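Local structure of flagellar motor switch protein FliG (Helicobacter pylori 26695, 5WUJ) at residues Leu19-Gly24 and Lys45-Leu50; Pro1-Gln6 and Lys55-Ala60. The protein belongs to the switch complex that contacts chemotaxis proteins and the motor components setting the direction of flagellar rotation, and is required for flagellum synthesis and motility. All blocks are in the same frame, centred on the assembly; numbering follows the deposited sequence.

How the interactions relate
From its N terminus the chain enters the short helix 2-8, whose start is the first half of interaction 2. It then runs into helix 12-23, and the end of that helix supplies the first half of interaction 1. Helices 25-32 and 37-50 follow, and the return of helix 37-50 to helix 12-23 closes the inner loop. Helix 55-71 comes next, and its first turns meet helix 2-8 to close the outer loop, so interaction 1 nests within interaction 2 without crossing it. The two centres lie about 15 Å apart. Gln22, on segment 19-24, packs against Gly58 and Ala59 of segment 55-60, so the two regions adjoin.

Interaction 1: residues Leu19-Gly24 and Lys45-Leu50; sequences LLIQVG and KQIVQL
Ile21 and Ile47 form the centre of a crossing made chiefly by apolar side chains, which joins helix 12-23 to helix 37-50 within the FliG N-terminal domain. Their side chains slide past each other in opposite directions, and Ile21 CG1 lies 4.0 Å from Ile47 CG2. With Ile47 CG2 anti to the backbone N, the shorter branch is the one turned against Ile21. The longer branch passes to Leu20, where Ile47 CD1 comes within 4.3 Å of Leu20 CB, low on that side chain.

A second kind of contact sets side chain against backbone. Ile21 CG1 stands beside its own backbone N (chi1 -69°), and the chain runs on extended, which carries its end to the backbone of Ile47 and Leu50. There Ile21 CD1 sits 3.7 Å from the carbonyl O of Ile47 and equally close to Leu50 C, with Leu50 CB adding a side-chain touch at 4.1 Å. No hydrogen bond links the two segments.

The axes approach to 10.0 Å and are inclined at 72°, so the overlap is confined to two adjacent residues of one helix and about one turn of the other. Around this crossing, Ile47 also packs on Ala17 of helix 12-23, Leu20 and Ile47 both reach Thr28 of helix 25-32, and Leu19 packs on Leu62 and Phe65 of helix 55-71. Leu20 also packs against an apolar side chain on the chain of another protein.

Interaction 2: residues Pro1-Gln6 and Lys55-Ala60; sequences PKQKAQ and KQIGAA
Ile57 is the buried residue in this contact and reaches toward helix 2-8, where two glutamines one helical turn apart receive it. The tightly packed end is Ile57 CD1, lying 4.1 Å from Gln3 CB and 3.9 Å from the carbonyl O of Gln3. Gln6 adds a second contact. Its CG is anti to the backbone N (chi1 -174°), and the extended Gln6 side chain crosses that of Ile57 at about a right angle. Gln6 OE1 comes within 3.3 Å of Ile57 CD1, close for a methyl against an amide oxygen, while Gln6 CD follows at 3.6 Å.

This is how the short first helix of the seven-helix FliG N-terminal domain is laid on the start of helix 55-71. The two axes are inclined at 47° and come no nearer than 10.2 Å, with Gln3 and Ile57 at the closest point of the backbones.

Packing is looser toward solvent, where Gln3 and Gln56 bring their amides together with the planes steeply turned, 74° apart. Gln3 NE2 lies 3.7 Å from Gln56 CD. Gln3 NE2 is hydrogen-bonded to Asp54, immediately before helix 55-71, which helps to orient the Gln3 amide. Lys55, leaving on another side of the helix, takes no part between the two segments and forms its salt bridge with an acidic side chain on the chain of another protein.

Interaction 1: residues Leu19-Gly24 and Lys45-Leu50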
ATOM      1  N   LEU B  19       2.204   5.458   2.309  1.00 21.65           N
ATOM      2  CA  LEU B  19       1.948   5.076   0.920  1.00 16.58           C
ATOM      3  C   LEU B  19       2.343   6.204  -0.030  1.00 23.07           C
ATOM      4  O   LEU B  19       3.034   5.972  -1.031  1.00 20.92           O
ATOM      5  CB  LEU B  19       0.474   4.689   0.735  1.00 16.42           C
ATOM      6  CG  LEU B  19      -0.023   4.240  -0.646  1.00 28.17           C
ATOM      7  CD1 LEU B  19      -1.281   3.452  -0.454  1.00 29.91           C
ATOM      8  CD2 LEU B  19      -0.316   5.411  -1.579  1.00 26.52           C
ATOM      9  N   LEU B  20       1.929   7.447   0.279  1.00 20.12           N
ATOM     10  CA  LEU B  20       2.201   8.555  -0.638  1.00 20.24           C
ATOM     11  C   LEU B  20       3.697   8.805  -0.795  1.00 22.41           C
ATOM     12  O   LEU B  20       4.188   9.009  -1.913  1.00 22.63           O
ATOM     13  CB  LEU B  20       1.490   9.819  -0.168  1.00 18.01           C
ATOM     14  CG  LEU B  20      -0.019   9.688  -0.365  1.00 23.47           C
ATOM     15  CD1 LEU B  20      -0.767  10.837   0.302  1.00 24.91           C
ATOM     16  CD2 LEU B  20      -0.354   9.611  -1.865  1.00 18.09           C
ATOM     17  N   ILE B  21       4.437   8.784   0.309  1.00 20.67           N
ATOM     18  CA  ILE B  21       5.889   8.923   0.239  1.00 18.69           C
ATOM     19  C   ILE B  21       6.469   7.934  -0.769  1.00 29.22           C
ATOM     20  O   ILE B  21       7.317   8.284  -1.594  1.00 26.96           O
ATOM     21  CB  ILE B  21       6.511   8.724   1.637  1.00 26.71           C
ATOM     22  CG1 ILE B  21       6.166   9.873   2.595  1.00 27.85           C
ATOM     23  CG2 ILE B  21       8.015   8.484   1.529  1.00 28.52           C
ATOM     24  CD1 ILE B  21       6.447   9.555   4.085  1.00 20.77           C
ATOM     25  N   GLN B  22       6.016   6.684  -0.727  1.00 23.35           N
ATOM     26  CA  GLN B  22       6.609   5.681  -1.601  1.00 27.02           C
ATOM     27  C   GLN B  22       6.191   5.848  -3.064  1.00 24.60           C
ATOM     28  O   GLN B  22       6.932   5.425  -3.954  1.00 23.59           O
ATOM     29  CB  GLN B  22       6.253   4.287  -1.111  1.00 20.75           C
ATOM     30  CG  GLN B  22       6.872   3.920   0.220  1.00 22.19           C
ATOM     31  CD  GLN B  22       6.233   2.673   0.779  1.00 23.33           C
ATOM     32  OE1 GLN B  22       5.163   2.720   1.402  1.00 23.00           O
ATOM     33  NE2 GLN B  22       6.845   1.545   0.507  1.00 22.27           N
ATOM     34  N   VAL B  23       5.019   6.440  -3.349  1.00 22.32           N
ATOM     35  CA  VAL B  23       4.661   6.610  -4.762  1.00 27.86           C
ATOM     36  C   VAL B  23       5.335   7.822  -5.391  1.00 23.68           C
ATOM     37  O   VAL B  23       5.380   7.926  -6.623  1.00 26.99           O
ATOM     38  CB  VAL B  23       3.136   6.680  -5.002  1.00 31.39           C
ATOM     39  CG1 VAL B  23       2.457   5.372  -4.566  1.00 30.56           C
ATOM     40  CG2 VAL B  23       2.499   7.885  -4.323  1.00 20.59           C
ATOM     41  N   GLY B  24       5.903   8.720  -4.598  1.00 26.28           N
ATOM     42  CA  GLY B  24       6.660   9.831  -5.137  1.00 23.44           C
ATOM     43  C   GLY B  24       5.836  11.111  -5.230  1.00 30.56           C
ATOM     44  O   GLY B  24       4.603  11.118  -5.135  1.00 22.09           O
ATOM     45  N   LYS B  45       1.389  16.831   6.926  1.00 26.73           N
ATOM     46  CA  LYS B  45       2.106  16.796   8.193  1.00 31.69           C
ATOM     47  C   LYS B  45       2.782  15.447   8.407  1.00 29.36           C
ATOM     48  O   LYS B  45       3.928  15.387   8.868  1.00 27.59           O
ATOM     49  CB  LYS B  45       1.143  17.108   9.336  1.00 30.75           C
ATOM     50  CG  LYS B  45       1.773  17.129  10.711  1.00 42.87           C
ATOM     51  CD  LYS B  45       0.760  17.580  11.760  1.00 52.43           C
ATOM     52  CE  LYS B  45       0.633  16.564  12.885  1.00 64.88           C
ATOM     53  NZ  LYS B  45      -0.502  15.625  12.674  1.00 73.60           N
ATOM     54  N   GLN B  46       2.090  14.355   8.072  1.00 25.02           N
ATOM     55  CA  GLN B  46       2.658  13.030   8.295  1.00 32.04           C
ATOM     56  C   GLN B  46       3.722  12.675   7.258  1.00 25.75           C
ATOM     57  O   GLN B  46       4.664  11.938   7.569  1.00 33.51           O
ATOM     58  CB  GLN B  46       1.540  11.987   8.303  1.00 32.26           C
ATOM     59  CG  GLN B  46       0.468  12.221   9.361  1.00 38.67           C
ATOM     60  CD  GLN B  46       1.022  12.218  10.785  1.00 55.06           C
ATOM     61  OE1 GLN B  46       2.116  11.699  11.049  1.00 57.93           O
ATOM     62  NE2 GLN B  46       0.259  12.792  11.714  1.00 57.13           N
ATOM     63  N   ILE B  47       3.596  13.184   6.031  1.00 25.99           N
ATOM     64  CA  ILE B  47       4.643  12.995   5.028  1.00 28.04           C
ATOM     65  C   ILE B  47       5.955  13.576   5.530  1.00 33.80           C
ATOM     66  O   ILE B  47       7.011  12.936   5.448  1.00 38.18           O
ATOM     67  CB  ILE B  47       4.229  13.638   3.694  1.00 27.09           C
ATOM     68  CG1 ILE B  47       3.117  12.827   3.024  1.00 22.36           C
ATOM     69  CG2 ILE B  47       5.457  13.853   2.792  1.00 23.63           C
ATOM     70  CD1 ILE B  47       2.542  13.524   1.782  1.00 29.67           C
ATOM     71  N   VAL B  48       5.905  14.800   6.065  1.00 27.69           N
ATOM     72  CA  VAL B  48       7.111  15.429   6.594  1.00 25.07           C
ATOM     73  C   VAL B  48       7.622  14.662   7.802  1.00 34.88           C
ATOM     74  O   VAL B  48       8.833  14.506   7.989  1.00 37.45           O
ATOM     75  CB  VAL B  48       6.845  16.906   6.945  1.00 30.69           C
ATOM     76  CG1 VAL B  48       8.070  17.528   7.589  1.00 30.05           C
ATOM     77  CG2 VAL B  48       6.426  17.685   5.701  1.00 36.00           C
ATOM     78  N   GLN B  49       6.709  14.150   8.631  1.00 33.12           N
ATOM     79  CA  GLN B  49       7.131  13.511   9.870  1.00 37.64           C
ATOM     80  C   GLN B  49       7.553  12.057   9.668  1.00 37.84           C
ATOM     81  O   GLN B  49       8.387  11.560  10.432  1.00 33.94           O
ATOM     82  CB  GLN B  49       6.013  13.614  10.915  1.00 41.27           C
ATOM     83  CG  GLN B  49       5.929  14.993  11.574  1.00 56.87           C
ATOM     84  CD  GLN B  49       4.698  15.184  12.461  1.00 62.95           C
ATOM     85  OE1 GLN B  49       3.711  14.450  12.352  1.00 60.82           O
ATOM     86  NE2 GLN B  49       4.753  16.188  13.340  1.00 60.61           N
ATOM     87  N   LEU B  50       7.007  11.359   8.661  1.00 35.50           N
ATOM     88  CA  LEU B  50       7.336   9.954   8.422  1.00 36.68           C
ATOM     89  C   LEU B  50       8.338   9.743   7.288  1.00 34.33           C
ATOM     90  O   LEU B  50       8.656   8.594   6.977  1.00 35.41           O
ATOM     91  CB  LEU B  50       6.064   9.146   8.147  1.00 30.58           C
ATOM     92  CG  LEU B  50       5.081   9.172   9.315  1.00 29.08           C
ATOM     93  CD1 LEU B  50       3.734   8.643   8.913  1.00 28.69           C
ATOM     94  CD2 LEU B  50       5.646   8.385  10.496  1.00 32.18           C
TER

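Interaction 2: residues Pro1-Gln6 and Lys55-Ala60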
ATOM      1  N   PRO B   1      10.219  -7.179  15.460  1.00 75.91           N
ATOM      2  CA  PRO B   1       9.223  -7.100  16.536  1.00 78.28           C
ATOM      3  C   PRO B   1       8.891  -5.662  16.893  1.00 77.72           C
ATOM      4  O   PRO B   1       7.739  -5.352  17.146  1.00 78.64           O
ATOM      5  CB  PRO B   1       9.900  -7.824  17.710  1.00 82.94           C
ATOM      6  CG  PRO B   1      11.339  -7.924  17.346  1.00 82.48           C
ATOM      7  CD  PRO B   1      11.384  -7.984  15.851  1.00 82.63           C
ATOM      8  N   LYS B   2       9.894  -4.798  16.918  1.00 73.47           N
ATOM      9  CA  LYS B   2       9.671  -3.400  17.196  1.00 72.53           C
ATOM     10  C   LYS B   2       8.986  -2.768  15.982  1.00 65.29           C
ATOM     11  O   LYS B   2       8.145  -1.891  16.117  1.00 65.58           O
ATOM     12  CB  LYS B   2      10.999  -2.708  17.478  1.00 74.11           C
ATOM     13  CG  LYS B   2      10.863  -1.350  18.135  1.00 89.89           C
ATOM     14  CD  LYS B   2      12.019  -1.081  19.077  1.00 97.62           C
ATOM     15  CE  LYS B   2      11.842   0.242  19.807  1.00 95.49           C
ATOM     16  NZ  LYS B   2      13.148   0.885  20.130  1.00100.93           N
ATOM     17  N   GLN B   3       9.357  -3.226  14.794  1.00 58.82           N
ATOM     18  CA  GLN B   3       8.770  -2.717  13.573  1.00 59.95           C
ATOM     19  C   GLN B   3       7.311  -3.097  13.555  1.00 53.71           C
ATOM     20  O   GLN B   3       6.456  -2.296  13.224  1.00 58.89           O
ATOM     21  CB  GLN B   3       9.469  -3.310  12.362  1.00 50.50           C
ATOM     22  CG  GLN B   3      10.900  -2.851  12.198  1.00 52.45           C
ATOM     23  CD  GLN B   3      11.560  -3.439  10.979  1.00 54.16           C
ATOM     24  OE1 GLN B   3      11.358  -4.597  10.652  1.00 58.51           O
ATOM     25  NE2 GLN B   3      12.345  -2.640  10.300  1.00 51.50           N
ATOM     26  N   LYS B   4       7.035  -4.337  13.913  1.00 55.35           N
ATOM     27  CA  LYS B   4       5.679  -4.816  13.954  1.00 56.94           C
ATOM     28  C   LYS B   4       4.881  -3.954  14.908  1.00 56.81           C
ATOM     29  O   LYS B   4       3.802  -3.494  14.577  1.00 55.19           O
ATOM     30  CB  LYS B   4       5.646  -6.264  14.414  1.00 68.02           C
ATOM     31  CG  LYS B   4       4.349  -6.984  14.112  1.00 75.72           C
ATOM     32  CD  LYS B   4       3.312  -6.041  13.543  1.00 75.52           C
ATOM     33  CE  LYS B   4       2.002  -6.761  13.287  1.00 79.43           C
ATOM     34  NZ  LYS B   4       2.087  -7.654  12.104  1.00 78.38           N
ATOM     35  N   ALA B   5       5.413  -3.749  16.102  1.00 60.57           N
ATOM     36  CA  ALA B   5       4.725  -2.920  17.086  1.00 66.42           C
ATOM     37  C   ALA B   5       4.470  -1.527  16.532  1.00 64.63           C
ATOM     38  O   ALA B   5       3.376  -0.971  16.689  1.00 65.06           O
ATOM     39  CB  ALA B   5       5.538  -2.837  18.378  1.00 66.21           C
ATOM     40  N   GLN B   6       5.476  -0.949  15.876  1.00 56.71           N
ATOM     41  CA  GLN B   6       5.302   0.374  15.298  1.00 55.30           C
ATOM     42  C   GLN B   6       4.296   0.353  14.146  1.00 44.81           C
ATOM     43  O   GLN B   6       3.558   1.326  13.953  1.00 42.39           O
ATOM     44  CB  GLN B   6       6.660   0.913  14.854  1.00 63.53           C
ATOM     45  CG  GLN B   6       6.635   2.352  14.370  1.00 72.55           C
ATOM     46  CD  GLN B   6       7.795   2.673  13.445  1.00 77.87           C
ATOM     47  OE1 GLN B   6       8.854   2.040  13.511  1.00 77.25           O
ATOM     48  NE2 GLN B   6       7.594   3.653  12.560  1.00 75.52           N
ATOM     49  N   LYS B  55      11.949   0.838   5.277  1.00 28.07           N
ATOM     50  CA  LYS B  55      11.352   0.368   4.034  1.00 33.87           C
ATOM     51  C   LYS B  55      10.483  -0.865   4.258  1.00 31.33           C
ATOM     52  O   LYS B  55       9.487  -1.044   3.548  1.00 32.68           O
ATOM     53  CB  LYS B  55      12.420   0.084   2.975  1.00 38.29           C
ATOM     54  CG  LYS B  55      11.825   0.073   1.562  1.00 43.68           C
ATOM     55  CD  LYS B  55      12.739  -0.586   0.541  1.00 52.30           C
ATOM     56  CE  LYS B  55      12.143  -0.491  -0.864  1.00 54.10           C
ATOM     57  NZ  LYS B  55      13.045  -1.037  -1.923  1.00 48.12           N
ATOM     58  N   GLN B  56      10.830  -1.717   5.235  1.00 23.09           N
ATOM     59  CA  GLN B  56      10.014  -2.903   5.503  1.00 27.59           C
ATOM     60  C   GLN B  56       8.626  -2.524   6.023  1.00 30.03           C
ATOM     61  O   GLN B  56       7.630  -3.170   5.679  1.00 29.82           O
ATOM     62  CB  GLN B  56      10.722  -3.833   6.494  1.00 33.08           C
ATOM     63  CG  GLN B  56      12.142  -4.252   6.087  1.00 55.39           C
ATOM     64  CD  GLN B  56      13.220  -3.428   6.779  1.00 74.30           C
ATOM     65  OE1 GLN B  56      13.472  -2.277   6.416  1.00 82.66           O
ATOM     66  NE2 GLN B  56      13.863  -4.017   7.783  1.00 77.41           N
ATOM     67  N   ILE B  57       8.538  -1.482   6.848  1.00 29.64           N
ATOM     68  CA  ILE B  57       7.232  -1.003   7.280  1.00 26.37           C
ATOM     69  C   ILE B  57       6.469  -0.412   6.105  1.00 26.22           C
ATOM     70  O   ILE B  57       5.257  -0.628   5.960  1.00 23.92           O
ATOM     71  CB  ILE B  57       7.391   0.014   8.422  1.00 35.24           C
ATOM     72  CG1 ILE B  57       7.825  -0.703   9.710  1.00 32.93           C
ATOM     73  CG2 ILE B  57       6.095   0.838   8.600  1.00 23.94           C
ATOM     74  CD1 ILE B  57       8.256   0.233  10.817  1.00 40.81           C
ATOM     75  N   GLY B  58       7.154   0.346   5.246  1.00 20.17           N
ATOM     76  CA  GLY B  58       6.493   0.849   4.051  1.00 25.01           C
ATOM     77  C   GLY B  58       5.957  -0.272   3.179  1.00 26.58           C
ATOM     78  O   GLY B  58       4.831  -0.200   2.675  1.00 22.47           O
ATOM     79  N   ALA B  59       6.749  -1.340   3.019  1.00 23.76           N
ATOM     80  CA  ALA B  59       6.337  -2.480   2.208  1.00 29.73           C
ATOM     81  C   ALA B  59       5.115  -3.161   2.801  1.00 26.08           C
ATOM     82  O   ALA B  59       4.234  -3.620   2.067  1.00 24.27           O
ATOM     83  CB  ALA B  59       7.490  -3.487   2.089  1.00 24.72           C
ATOM     84  N   ALA B  60       5.074  -3.281   4.129  1.00 20.25           N
ATOM     85  CA  ALA B  60       3.901  -3.836   4.793  1.00 23.49           C
ATOM     86  C   ALA B  60       2.670  -2.952   4.574  1.00 27.56           C
ATOM     87  O   ALA B  60       1.550  -3.462   4.432  1.00 24.63           O
ATOM     88  CB  ALA B  60       4.189  -4.007   6.284  1.00 19.94           C
TER